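Local coordinates for protein Afp (Microbacterium arborescens, PDB 2YJK) that probably binds, takes up and stores iron as a twelve-subunit Dps protein of the ferritin family, at residues Ile52-His55 / Glu56-Ser60. Numbering follows the deposited sequence.
Sequences IAIH and ELLDS. With OFE (Iron(II) oxide), chain B.
Two N-H groups meet the carbonyl oxygen of His55. Asp59 N bonds to His55 O at 3.3 Å, and His43 ND1 of helix 15-45 donates to the same oxygen. One residue earlier, Leu58 N bonds to Ile54 O at 2.9 Å, with a nearly straight N-H (167°). Leu57 N bonds to Ala53 O and Glu56 N to Ile52 O. These i to i+4 bonds form one continuous run of helix 51-78, part of the four-helix bundle of the ferritin fold. Ile54 CG2 meets Leu58 CD1 at 3.9 Å, and both side chains pack on helix 105-130. His55 and Asp59 reach towards the iron site instead. Lys40, His43 and Asp59 form the oxide pocket, consistent with the intersubunit ferroxidase site of Dps proteins. With CG anti to its backbone N (chi1 180°), the His55 ring extends from the helix, and NE2 shares a hydrogen bond of 2.9 Å with a water. That water binds the iron at 2.4 Å. Asp59 OD2 lies 2.6 Å from the oxide oxygen, while its OD1 forms a salt bridge with Lys40. An asparagine here would probably leave Lys40 without its charged mate. Trp153 and Phe154 of a second subunit meet the His55 ring.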
loop_
_atom_site.group_PDB
_atom_site.type_symbol
_atom_site.label_atom_id
_atom_site.label_comp_id
_atom_site.label_asym_id
_atom_site.label_seq_id
_atom_site.Cartn_x
_atom_site.Cartn_y
_atom_site.Cartn_z
ATOM N N ILE C 52 7.776 -16.622 21.621
ATOM C CA ILE C 52 7.531 -15.636 20.548
ATOM C C ILE C 52 6.024 -15.541 20.187
ATOM O O ILE C 52 5.475 -14.439 20.034
ATOM C CB ILE C 52 8.536 -15.756 19.331
ATOM C CG1 ILE C 52 8.613 -14.459 18.518
ATOM C CG2 ILE C 52 8.159 -16.887 18.418
ATOM C CD1 ILE C 52 9.277 -13.285 19.190
ATOM N N ALA C 53 5.347 -16.674 20.163
ATOM C CA ALA C 53 3.915 -16.683 19.848
ATOM C C ALA C 53 3.087 -15.992 20.958
ATOM O O ALA C 53 2.175 -15.242 20.676
ATOM C CB ALA C 53 3.446 -18.120 19.617
ATOM N N ILE C 54 3.445 -16.197 22.221
ATOM C CA ILE C 54 2.727 -15.558 23.315
ATOM C C ILE C 54 3.108 -14.081 23.497
ATOM O O ILE C 54 2.255 -13.266 23.874
ATOM C CB ILE C 54 2.916 -16.347 24.627
ATOM C CG1 ILE C 54 2.393 -17.821 24.451
ATOM C CG2 ILE C 54 2.271 -15.626 25.832
ATOM C CD1 ILE C 54 0.915 -17.957 24.095
ATOM N N HIS C 55 4.406 -13.769 23.332
ATOM C CA HIS C 55 4.899 -12.389 23.256
ATOM C C HIS C 55 4.067 -11.595 22.215
ATOM O O HIS C 55 3.627 -10.502 22.473
ATOM C CB HIS C 55 6.398 -12.410 22.881
ATOM C CG HIS C 55 7.042 -11.062 22.757
ATOM N ND1 HIS C 55 7.408 -10.291 23.860
ATOM C CD2 HIS C 55 7.488 -10.398 21.660
ATOM C CE1 HIS C 55 7.974 -9.172 23.427
ATOM N NE2 HIS C 55 8.054 -9.224 22.104
ATOM N N GLU C 56 3.862 -12.174 21.044
ATOM C CA GLU C 56 3.115 -11.523 19.971
ATOM C C GLU C 56 1.628 -11.485 20.175
ATOM O O GLU C 56 1.017 -10.447 19.923
ATOM C CB GLU C 56 3.443 -12.138 18.614
ATOM C CG GLU C 56 4.884 -11.874 18.218
ATOM C CD GLU C 56 5.079 -11.796 16.702
ATOM O OE1 GLU C 56 4.307 -12.481 15.946
ATOM O OE2 GLU C 56 6.014 -11.056 16.272
ATOM N N LEU C 57 1.042 -12.595 20.644
ATOM C CA LEU C 57 -0.383 -12.602 21.017
ATOM C C LEU C 57 -0.727 -11.543 22.099
ATOM O O LEU C 57 -1.732 -10.823 21.978
ATOM C CB LEU C 57 -0.846 -14.004 21.460
ATOM C CG LEU C 57 -2.275 -14.134 21.997
ATOM C CD1 LEU C 57 -3.236 -13.711 20.858
ATOM C CD2 LEU C 57 -2.533 -15.627 22.348
ATOM N N LEU C 58 0.079 -11.463 23.159
ATOM C CA LEU C 58 -0.122 -10.435 24.163
ATOM C C LEU C 58 -0.057 -9.025 23.567
ATOM O O LEU C 58 -0.884 -8.208 23.870
ATOM C CB LEU C 58 0.883 -10.593 25.306
ATOM C CG LEU C 58 0.676 -11.763 26.275
ATOM C CD1 LEU C 58 1.918 -11.964 27.208
ATOM C CD2 LEU C 58 -0.539 -11.501 27.118
ATOM N N ASP C 59 0.886 -8.726 22.679
ATOM C CA ASP C 59 0.887 -7.406 22.026
ATOM C C ASP C 59 -0.459 -7.125 21.317
ATOM O O ASP C 59 -0.946 -5.990 21.283
ATOM C CB ASP C 59 2.053 -7.244 21.040
ATOM C CG ASP C 59 2.915 -6.007 21.364
ATOM O OD1 ASP C 59 2.604 -5.262 22.338
ATOM O OD2 ASP C 59 3.945 -5.780 20.686
ATOM N N SER C 60 -1.062 -8.163 20.756
ATOM C CA SER C 60 -2.272 -7.941 20.006
ATOM C C SER C 60 -3.489 -7.768 20.938
ATOM O O SER C 60 -4.354 -6.926 20.678
ATOM C CB SER C 60 -2.357 -8.975 18.877
ATOM O OG SER C 60 -3.521 -9.707 19.014
HETATM FE FE OFE B . 7.338 -5.035 22.458
HETATM O O OFE B . 5.523 -3.813 21.276
HETATM O O HOH W 1 8.136 -6.570 20.847
#